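Local coordinates for protein monoacylglycerol lipase (Palaeococcus ferrophilus, PDB 6QE2) that hydrolyses monoacylglycerols, probably to a free fatty acid and glycerol, as an archaeal lipase of the alpha/beta-hydrolase clan, at residues E79-F84 / D102-V107; E65-I70 / I94-T99; W15-H20 / Y44-P49. All blocks are in the same frame, centred on the assembly; numbering follows the deposited sequence. Where two conformers were deposited one is given.

Contact 1. Residues E79-F84 / D102-V107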
loop_
_atom_site.group_PDB
_atom_site.type_symbol
_atom_site.label_atom_id
_atom_site.label_comp_id
_atom_site.label_asym_id
_atom_site.label_seq_id
_atom_site.Cartn_x
_atom_site.Cartn_y
_atom_site.Cartn_z
ATOM N N GLU A 79 -18.414 -10.165 3.744
ATOM C CA GLU A 79 -17.827 -10.390 5.057
ATOM C C GLU A 79 -16.665 -9.429 5.224
ATOM O O GLU A 79 -16.231 -8.810 4.251
ATOM C CB GLU A 79 -17.387 -11.846 5.219
ATOM C CG GLU A 79 -16.325 -12.265 4.263
ATOM C CD GLU A 79 -15.967 -13.736 4.443
ATOM O OE1 GLU A 79 -16.772 -14.590 4.035
ATOM O OE2 GLU A 79 -14.864 -14.040 5.008
ATOM N N LYS A 80 -16.208 -9.290 6.486
ATOM C CA LYS A 80 -15.115 -8.363 6.836
ATOM C C LYS A 80 -13.788 -8.988 6.434
ATOM O O LYS A 80 -13.483 -10.102 6.891
ATOM C CB LYS A 80 -15.122 -8.058 8.338
ATOM C CG LYS A 80 -16.338 -7.261 8.774
ATOM C CD LYS A 80 -16.418 -6.999 10.263
ATOM C CE LYS A 80 -17.694 -6.198 10.562
ATOM N NZ LYS A 80 -17.686 -5.568 11.898
ATOM N N PRO A 81 -12.970 -8.333 5.582
ATOM C CA PRO A 81 -11.653 -8.887 5.248
ATOM C C PRO A 81 -10.535 -8.294 6.053
ATOM O O PRO A 81 -10.730 -7.309 6.777
ATOM C CB PRO A 81 -11.493 -8.521 3.774
ATOM C CG PRO A 81 -12.129 -7.109 3.757
ATOM C CD PRO A 81 -13.251 -7.106 4.789
ATOM N N PHE A 82 -9.372 -8.920 5.966
ATOM C CA PHE A 82 -8.139 -8.220 6.296
ATOM C C PHE A 82 -7.696 -7.397 5.093
ATOM O O PHE A 82 -7.977 -7.746 3.947
ATOM C CB PHE A 82 -7.036 -9.208 6.676
ATOM C CG PHE A 82 -7.270 -9.908 7.984
ATOM C CD1 PHE A 82 -7.889 -11.147 8.020
ATOM C CD2 PHE A 82 -6.864 -9.330 9.174
ATOM C CE1 PHE A 82 -8.096 -11.795 9.228
ATOM C CE2 PHE A 82 -7.069 -9.973 10.377
ATOM C CZ PHE A 82 -7.689 -11.207 10.402
ATOM N N LEU A 83 -6.986 -6.299 5.357
ATOM C CA LEU A 83 -6.378 -5.496 4.304
ATOM C C LEU A 83 -4.859 -5.600 4.366
ATOM O O LEU A 83 -4.272 -5.559 5.449
ATOM C CB LEU A 83 -6.777 -4.022 4.424
ATOM C CG LEU A 83 -8.259 -3.666 4.473
ATOM C CD1 LEU A 83 -8.406 -2.153 4.566
ATOM C CD2 LEU A 83 -8.963 -4.194 3.246
ATOM N N PHE A 84 -4.229 -5.739 3.201
ATOM C CA PHE A 84 -2.780 -5.636 3.063
ATOM C C PHE A 84 -2.478 -4.608 1.987
ATOM O O PHE A 84 -2.941 -4.752 0.851
ATOM C CB PHE A 84 -2.132 -6.974 2.691
ATOM C CG PHE A 84 -0.655 -6.856 2.441
ATOM C CD1 PHE A 84 0.239 -6.944 3.489
ATOM C CD2 PHE A 84 -0.163 -6.606 1.168
ATOM C CE1 PHE A 84 1.596 -6.802 3.275
ATOM C CE2 PHE A 84 1.196 -6.467 0.949
ATOM C CZ PHE A 84 2.072 -6.567 2.003
ATOM N N ASP A 102 -15.234 -0.111 11.173
ATOM C CA ASP A 102 -15.866 -1.360 11.564
ATOM C C ASP A 102 -16.041 -2.383 10.454
ATOM O O ASP A 102 -16.648 -3.413 10.671
ATOM C CB ASP A 102 -17.229 -1.069 12.201
ATOM C CG ASP A 102 -17.138 -0.111 13.374
ATOM O OD1 ASP A 102 -16.213 -0.246 14.187
ATOM O OD2 ASP A 102 -17.994 0.776 13.492
ATOM N N LYS A 103 -15.490 -2.106 9.281
ATOM C CA LYS A 103 -15.643 -2.993 8.135
ATOM C C LYS A 103 -14.530 -4.010 7.864
ATOM O O LYS A 103 -14.647 -4.807 6.950
ATOM C CB LYS A 103 -15.878 -2.158 6.877
ATOM C CG LYS A 103 -17.204 -1.432 6.865
ATOM C CD LYS A 103 -17.383 -0.618 5.594
ATOM C CE LYS A 103 -17.609 -1.491 4.373
ATOM N NZ LYS A 103 -18.888 -2.247 4.483
ATOM N N ILE A 104 -13.468 -3.995 8.653
ATOM C CA ILE A 104 -12.358 -4.906 8.421
ATOM C C ILE A 104 -11.927 -5.658 9.672
ATOM O O ILE A 104 -12.219 -5.239 10.770
ATOM C CB ILE A 104 -11.136 -4.145 7.874
ATOM C CG1 ILE A 104 -10.680 -3.097 8.882
ATOM C CG2 ILE A 104 -11.460 -3.489 6.546
ATOM C CD1 ILE A 104 -9.375 -2.430 8.525
ATOM N N MET A 105 -11.241 -6.778 9.479
ATOM C CA MET A 105 -10.727 -7.583 10.580
ATOM C C MET A 105 -9.379 -7.097 11.085
ATOM O O MET A 105 -8.987 -7.440 12.205
ATOM C CB MET A 105 -10.581 -9.047 10.152
ATOM C CG MET A 105 -11.879 -9.744 9.803
ATOM S SD MET A 105 -13.011 -9.716 11.197
ATOM C CE MET A 105 -12.125 -10.737 12.367
ATOM N N GLY A 106 -8.675 -6.307 10.292
ATOM C CA GLY A 106 -7.320 -5.900 10.605
ATOM C C GLY A 106 -6.652 -5.338 9.375
ATOM O O GLY A 106 -7.112 -5.511 8.244
ATOM N N VAL A 107 -5.549 -4.631 9.598
ATOM C CA VAL A 107 -4.852 -3.958 8.507
ATOM C C VAL A 107 -3.352 -4.174 8.650
ATOM O O VAL A 107 -2.787 -4.000 9.737
ATOM C CB VAL A 107 -5.203 -2.455 8.439
ATOM C CG1 VAL A 107 -4.968 -1.750 9.777
ATOM C CG2 VAL A 107 -4.421 -1.788 7.333
#

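Contact 2. Residues E65-I70 / I94-T99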
loop_
_atom_site.group_PDB
_atom_site.type_symbol
_atom_site.label_atom_id
_atom_site.label_comp_id
_atom_site.label_asym_id
_atom_site.label_seq_id
_atom_site.Cartn_x
_atom_site.Cartn_y
_atom_site.Cartn_z
ATOM N N GLU A 65 -10.583 7.096 -4.505
ATOM C CA GLU A 65 -11.103 6.170 -5.491
ATOM C C GLU A 65 -10.797 4.732 -5.068
ATOM O O GLU A 65 -11.656 3.874 -5.122
ATOM C CB GLU A 65 -10.528 6.468 -6.866
ATOM C CG GLU A 65 -11.070 5.574 -7.957
ATOM C CD GLU A 65 -10.820 6.122 -9.344
ATOM O OE1 GLU A 65 -9.799 6.794 -9.549
ATOM O OE2 GLU A 65 -11.655 5.864 -10.231
ATOM N N ALA A 66 -9.568 4.484 -4.634
ATOM C CA ALA A 66 -9.180 3.157 -4.184
ATOM C C ALA A 66 -10.021 2.689 -2.997
ATOM O O ALA A 66 -10.405 1.538 -2.930
ATOM C CB ALA A 66 -7.709 3.114 -3.836
ATOM N N MET A 67 -10.324 3.588 -2.068
ATOM C CA MET A 67 -11.145 3.218 -0.918
ATOM C C MET A 67 -12.560 2.832 -1.346
ATOM O O MET A 67 -13.152 1.956 -0.763
ATOM C CB MET A 67 -11.152 4.306 0.142
ATOM C CG MET A 67 -9.791 4.538 0.759
ATOM S SD MET A 67 -9.875 5.434 2.305
ATOM C CE MET A 67 -10.239 7.090 1.750
ATOM N N LYS A 68 -13.094 3.484 -2.375
ATOM C CA LYS A 68 -14.404 3.127 -2.898
ATOM C C LYS A 68 -14.341 1.751 -3.567
ATOM O O LYS A 68 -15.294 1.001 -3.520
ATOM C CB LYS A 68 -14.922 4.186 -3.863
ATOM C CG LYS A 68 -15.472 5.402 -3.149
ATOM C CD LYS A 68 -15.973 6.457 -4.111
ATOM C CE LYS A 68 -16.458 7.684 -3.356
ATOM N NZ LYS A 68 -15.329 8.533 -2.889
ATOM N N ILE A 69 -13.214 1.429 -4.190
ATOM C CA ILE A 69 -13.021 0.120 -4.794
ATOM C C ILE A 69 -13.040 -0.925 -3.675
ATOM O O ILE A 69 -13.679 -1.950 -3.789
ATOM C CB ILE A 69 -11.714 0.046 -5.594
ATOM C CG1 ILE A 69 -11.848 0.849 -6.886
ATOM C CG2 ILE A 69 -11.350 -1.391 -5.917
ATOM C CD1 ILE A 69 -10.527 1.177 -7.538
ATOM N N ILE A 70 -12.371 -0.626 -2.568
ATOM C CA ILE A 70 -12.358 -1.531 -1.424
ATOM C C ILE A 70 -13.777 -1.715 -0.876
ATOM O O ILE A 70 -14.158 -2.808 -0.518
ATOM C CB ILE A 70 -11.399 -1.062 -0.321
ATOM C CG1 ILE A 70 -9.959 -1.069 -0.828
ATOM C CG2 ILE A 70 -11.529 -1.940 0.908
ATOM C CD1 ILE A 70 -9.006 -0.297 0.050
ATOM N N ILE A 94 -4.554 2.127 5.619
ATOM C CA ILE A 94 -4.657 2.847 6.882
ATOM C C ILE A 94 -5.823 3.832 6.837
ATOM O O ILE A 94 -6.618 3.925 7.779
ATOM C CB ILE A 94 -3.323 3.546 7.202
ATOM C CG1 ILE A 94 -2.268 2.491 7.546
ATOM C CG2 ILE A 94 -3.497 4.541 8.343
ATOM C CD1 ILE A 94 -0.850 3.009 7.543
ATOM N N ARG A 95 -5.951 4.582 5.737
ATOM C CA ARG A 95 -7.074 5.506 5.613
ATOM C C ARG A 95 -8.403 4.765 5.585
ATOM O O ARG A 95 -9.402 5.265 6.113
ATOM C CB ARG A 95 -6.916 6.370 4.365
ATOM C CG ARG A 95 -5.762 7.366 4.454
ATOM C CD ARG A 95 -6.057 8.523 5.427
ATOM N NE ARG A 95 -7.227 9.293 5.005
ATOM C CZ ARG A 95 -8.237 9.628 5.803
ATOM N NH1 ARG A 95 -8.218 9.282 7.086
ATOM N NH2 ARG A 95 -9.262 10.325 5.323
ATOM N N TYR A 96 -8.430 3.569 4.994
ATOM C CA TYR A 96 -9.652 2.777 5.021
ATOM C C TYR A 96 -9.987 2.345 6.444
ATOM O O TYR A 96 -11.149 2.422 6.865
ATOM C CB TYR A 96 -9.522 1.564 4.106
ATOM C CG TYR A 96 -10.876 0.982 3.770
ATOM C CD1 TYR A 96 -11.590 1.438 2.669
ATOM C CD2 TYR A 96 -11.465 0.018 4.580
ATOM C CE1 TYR A 96 -12.841 0.936 2.363
ATOM C CE2 TYR A 96 -12.720 -0.498 4.274
ATOM C CZ TYR A 96 -13.401 -0.029 3.170
ATOM O OH TYR A 96 -14.650 -0.525 2.861
ATOM N N ALA A 97 -8.979 1.900 7.202
ATOM C CA ALA A 97 -9.201 1.517 8.591
ATOM C C ALA A 97 -9.667 2.689 9.440
ATOM O O ALA A 97 -10.328 2.482 10.463
ATOM C CB ALA A 97 -7.924 0.910 9.178
ATOM N N GLU A 98 -9.359 3.917 9.017
ATOM C CA GLU A 98 -9.784 5.106 9.740
ATOM C C GLU A 98 -11.192 5.541 9.353
ATOM O O GLU A 98 -11.965 5.978 10.211
ATOM C CB GLU A 98 -8.791 6.236 9.483
ATOM C CG GLU A 98 -7.505 6.030 10.243
ATOM C CD GLU A 98 -6.399 6.969 9.840
ATOM O OE1 GLU A 98 -6.552 7.710 8.850
ATOM O OE2 GLU A 98 -5.361 6.959 10.528
ATOM N N THR A 99 -11.546 5.425 8.073
ATOM C CA THR A 99 -12.811 5.959 7.579
ATOM C C THR A 99 -13.923 4.922 7.467
ATOM O O THR A 99 -15.095 5.308 7.402
ATOM C CB THR A 99 -12.601 6.617 6.215
ATOM O OG1 THR A 99 -12.055 5.657 5.310
ATOM C CG2 THR A 99 -11.638 7.805 6.337
#

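Contact 3. Residues W15-H20 / Y44-P49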
loop_
_atom_site.group_PDB
_atom_site.type_symbol
_atom_site.label_atom_id
_atom_site.label_comp_id
_atom_site.label_asym_id
_atom_site.label_seq_id
_atom_site.Cartn_x
_atom_site.Cartn_y
_atom_site.Cartn_z
ATOM N N TRP A 15 -10.682 -13.557 4.090
ATOM C CA TRP A 15 -10.163 -12.893 2.909
ATOM C C TRP A 15 -9.103 -11.865 3.280
ATOM O O TRP A 15 -9.170 -11.227 4.333
ATOM C CB TRP A 15 -11.276 -12.182 2.141
ATOM C CG TRP A 15 -12.141 -13.114 1.366
ATOM C CD1 TRP A 15 -13.345 -13.620 1.744
ATOM C CD2 TRP A 15 -11.855 -13.663 0.078
ATOM N NE1 TRP A 15 -13.839 -14.447 0.763
ATOM C CE2 TRP A 15 -12.941 -14.491 -0.272
ATOM C CE3 TRP A 15 -10.791 -13.528 -0.820
ATOM C CZ2 TRP A 15 -12.990 -15.185 -1.474
ATOM C CZ3 TRP A 15 -10.841 -14.218 -2.014
ATOM C CH2 TRP A 15 -11.933 -15.042 -2.329
ATOM N N VAL A 16 -8.174 -11.658 2.363
ATOM C CA VAL A 16 -7.182 -10.613 2.495
ATOM C C VAL A 16 -7.277 -9.828 1.195
ATOM O O VAL A 16 -7.171 -10.398 0.127
ATOM C CB VAL A 16 -5.749 -11.124 2.657
ATOM C CG1 VAL A 16 -4.791 -9.952 2.678
ATOM C CG2 VAL A 16 -5.600 -11.911 3.934
ATOM N N VAL A 17 -7.529 -8.533 1.299
ATOM C CA VAL A 17 -7.608 -7.675 0.131
ATOM C C VAL A 17 -6.244 -7.042 -0.053
ATOM O O VAL A 17 -5.722 -6.430 0.855
ATOM C CB VAL A 17 -8.664 -6.575 0.280
ATOM C CG1 VAL A 17 -8.644 -5.672 -0.934
ATOM C CG2 VAL A 17 -10.041 -7.180 0.458
ATOM N N LEU A 18 -5.683 -7.208 -1.239
ATOM C CA LEU A 18 -4.368 -6.689 -1.555
ATOM C C LEU A 18 -4.446 -5.364 -2.292
ATOM O O LEU A 18 -5.094 -5.263 -3.311
ATOM C CB LEU A 18 -3.608 -7.700 -2.403
ATOM C CG LEU A 18 -2.309 -7.189 -3.012
ATOM C CD1 LEU A 18 -1.190 -7.339 -2.005
ATOM C CD2 LEU A 18 -1.978 -7.932 -4.284
ATOM N N VAL A 19 -3.755 -4.363 -1.767
ATOM C CA VAL A 19 -3.756 -3.022 -2.328
ATOM C C VAL A 19 -2.326 -2.599 -2.665
ATOM O O VAL A 19 -1.541 -2.308 -1.780
ATOM C CB VAL A 19 -4.390 -2.037 -1.335
ATOM C CG1 VAL A 19 -4.564 -0.675 -1.963
ATOM C CG2 VAL A 19 -5.723 -2.569 -0.851
ATOM N N HIS A 20 -2.007 -2.576 -3.965
ATOM C CA HIS A 20 -0.649 -2.252 -4.429
ATOM C C HIS A 20 -0.405 -0.737 -4.360
ATOM O O HIS A 20 -1.273 0.044 -3.991
ATOM C CB HIS A 20 -0.394 -2.812 -5.855
ATOM C CG HIS A 20 -1.166 -2.142 -6.968
ATOM N ND1 HIS A 20 -0.869 -0.852 -7.398
ATOM C CD2 HIS A 20 -2.181 -2.574 -7.749
ATOM C CE1 HIS A 20 -1.680 -0.523 -8.382
ATOM N NE2 HIS A 20 -2.484 -1.551 -8.624
ATOM N N TYR A 44 -8.034 -11.330 -2.494
ATOM C CA TYR A 44 -8.737 -10.561 -3.512
ATOM C C TYR A 44 -7.769 -9.494 -3.993
ATOM O O TYR A 44 -7.387 -8.605 -3.223
ATOM C CB TYR A 44 -10.023 -9.947 -2.959
ATOM C CG TYR A 44 -10.987 -9.442 -4.016
ATOM C CD1 TYR A 44 -10.629 -8.414 -4.880
ATOM C CD2 TYR A 44 -12.250 -9.992 -4.147
ATOM C CE1 TYR A 44 -11.504 -7.952 -5.846
ATOM C CE2 TYR A 44 -13.132 -9.535 -5.110
ATOM C CZ TYR A 44 -12.751 -8.510 -5.952
ATOM O OH TYR A 44 -13.621 -8.043 -6.910
ATOM N N ALA A 45 -7.359 -9.595 -5.250
ATOM C CA ALA A 45 -6.417 -8.653 -5.832
ATOM C C ALA A 45 -7.123 -7.788 -6.862
ATOM O O ALA A 45 -8.078 -8.218 -7.514
ATOM C CB ALA A 45 -5.241 -9.385 -6.487
ATOM N N PHE A 46 -6.642 -6.560 -7.008
ATOM C CA PHE A 46 -7.125 -5.697 -8.073
ATOM C C PHE A 46 -5.986 -4.775 -8.466
ATOM O O PHE A 46 -5.057 -4.546 -7.693
ATOM C CB PHE A 46 -8.357 -4.875 -7.653
ATOM C CG PHE A 46 -8.060 -3.808 -6.618
ATOM C CD1 PHE A 46 -8.051 -4.111 -5.264
ATOM C CD2 PHE A 46 -7.772 -2.508 -7.008
ATOM C CE1 PHE A 46 -7.770 -3.133 -4.318
ATOM C CE2 PHE A 46 -7.481 -1.526 -6.066
ATOM C CZ PHE A 46 -7.480 -1.843 -4.719
ATOM N N ASP A 47 -6.063 -4.249 -9.680
ATOM C CA ASP A 47 -5.149 -3.209 -10.123
ATOM C C ASP A 47 -5.882 -1.877 -10.083
ATOM O O ASP A 47 -7.015 -1.771 -10.562
ATOM C CB ASP A 47 -4.611 -3.508 -11.526
ATOM C CG ASP A 47 -3.596 -4.646 -11.531
ATOM O OD1 ASP A 47 -3.244 -5.138 -10.438
ATOM O OD2 ASP A 47 -3.139 -5.049 -12.622
ATOM N N TRP A 48 -5.258 -0.880 -9.450
ATOM C CA TRP A 48 -5.837 0.454 -9.372
ATOM C C TRP A 48 -6.178 0.986 -10.757
ATOM O O TRP A 48 -5.538 0.602 -11.745
ATOM C CB TRP A 48 -4.863 1.441 -8.739
ATOM C CG TRP A 48 -4.587 1.344 -7.271
ATOM C CD1 TRP A 48 -4.180 0.242 -6.568
ATOM C CD2 TRP A 48 -4.588 2.433 -6.341
ATOM N NE1 TRP A 48 -3.964 0.576 -5.252
ATOM C CE2 TRP A 48 -4.203 1.917 -5.086
ATOM C CE3 TRP A 48 -4.885 3.797 -6.446
ATOM C CZ2 TRP A 48 -4.116 2.714 -3.943
ATOM C CZ3 TRP A 48 -4.791 4.589 -5.311
ATOM C CH2 TRP A 48 -4.415 4.044 -4.074
ATOM N N PRO A 49 -7.139 1.898 -10.859
ATOM C CA PRO A 49 -7.316 2.645 -12.109
ATOM C C PRO A 49 -5.992 3.262 -12.536
ATOM O O PRO A 49 -5.212 3.734 -11.704
ATOM C CB PRO A 49 -8.347 3.716 -11.738
ATOM C CG PRO A 49 -9.086 3.150 -10.560
ATOM C CD PRO A 49 -8.085 2.315 -9.811
HETATM O O HOH W 1 -3.958 -4.053 -5.411
#

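Contact 1. Residues E79-F84 / D102-V107
Leu83 and Val107 lie in parallel register, and two nearly straight backbone bonds, Leu83 N to Gly106 O (3.0 Å) and Met105 N to Pro81 O (2.8 Å), fasten the strands and the loops leading into them. Phe82 turns its ring broadside to Met105: CG lies anti to the carbonyl carbon (chi1 -69°), and Met105 CB stands 3.6 Å from the ring centroid, 11° off the normal, a CH-pi contact. Gly106 passes close beside this ring, and a side-chain carbon there would be tight against Phe82 CD2. Met105 CG lies 3.3 Å from Lys80 O, and past it the chain bends and its end leads away. Lys80 stretches along the backbone of Asp102 and Lys103, its NZ donating to Asp102 O at 2.7 Å, but it has two conformers and this grip is less certain. On the face opposite Phe82, Leu83 meets Ile104 at about a right angle, CG against CG2 (3.8 Å). The contact joins two neighbours of the central sheet, with strand 15-19 bonded along the other edge of strand 82-86. Helix 242-256 packs on Phe82, while helices 63-77 and 88-99 cover the Leu83 face.

Contact 2. Residues E65-I70 / I94-T99
Ile70 and Met67 both pack on Tyr96, between two helices whose axes approach to 10.2 Å at an angle of 66°. The Ile70 methyl CG2 sits over one face of the Tyr96 ring, 3.6 Å from its centroid, in a CH-pi contact displaced toward the rim. Met67 takes the ring's edge, its CB 3.8 Å from Tyr96 CD1, while Met67 O lies near the ring plane beside CE1. With CG opposite the backbone N (chi1 -162°), Tyr96 carries its ring to the facing helix. Met67 SD reaches past the ring to the other backbone, 3.7 Å from Arg95 CB and equally close to Thr99 OG1.

The polar groups are tied down separately. Tyr96 OH is hydrogen-bonded to Asp71 OD1, on the helix it faces. Arg95 leads its guanidinium away from Met67 to a salt bridge in its own plane, NH1 to Glu98 OE1 at 2.9 Å; NH1 also forms a salt bridge with Glu187, and NE a hydrogen bond with Asn180. Arg95 O accepts from both Thr99 OG1 (2.8 Å) and Thr99 N, which reach it from opposite faces of the carbonyl plane.

Replacing Tyr96 by alanine would probably open a gap beneath Ile70 and leave Asp71 without its phenol partner.

Such packing of two helices on one face of the sheet belongs to the alpha/beta-hydrolase fold, in which helix 88-99 follows the probable nucleophile elbow.

Contact 3. Residues W15-H20 / Y44-P49
Tyr44 is bracketed by strand 15-19 through two backbone bonds: its N donates to Val16 O at 2.9 Å, and its O accepts from Leu18 N at 3.0 Å. Past this parallel pairing the chains separate, and a water takes over the bridging. It donates to Leu18 O and to Phe46 O and accepts from His20 N at 2.8 Å, so three backbone groups hold it. Farther on, the side chain of His20 replaces the main chain as partner: Trp48 N donates to NE2 at 3.0 Å, with an N-H...N angle of 165°, from a position tilted out of the imidazole plane.

Among the aromatic groups, His20 and the five-membered ring of Trp48 meet obliquely, their planes at 46°, with Trp48 CD1 over the imidazole face 3.2 Å from His20 CE1. His51 meets the His20 ring as well. Phe46, its CG in the crowded position between backbone N and carbonyl carbon (chi1 69°), leans toward strand 15-19, and the bridging water lies over the centre of its ring.

The apolar contacts divide between the two faces of the sheet. Val19 puts CG2 4.1 Å from Phe46 CE1 and presses CG1 on the Trp48 indole; on the other face Leu18 CD2 meets Ala45 CB.

Not every polar group is satisfied, since the buried Phe46 N has no partner in the model. In the Trp48 bond NE2 of His20 acts as acceptor, and the rotation of the imidazole is probably set by this bond together with the one at ND1.

From the N terminus, contact 3 comes first and closes on itself: strand 15-19, helix 30-38 and strand 42-46 form a beta-alpha-beta unit that is complete before the other contacts begin. Contact 2 then opens on helix 63-77 and contact 1 on the strand that follows it; helix 88-99 closes contact 2 before strand 106-110 closes contact 1, so the two cross along the chain. In the sheet, strand 15-19 of contact 3 lies next to strand 82-86 of contact 1. The helix pair of contact 2 is laid against both, Tyr96 on Leu83 and Ile104, Ala66 on Trp48, tying the sheet to one helical layer.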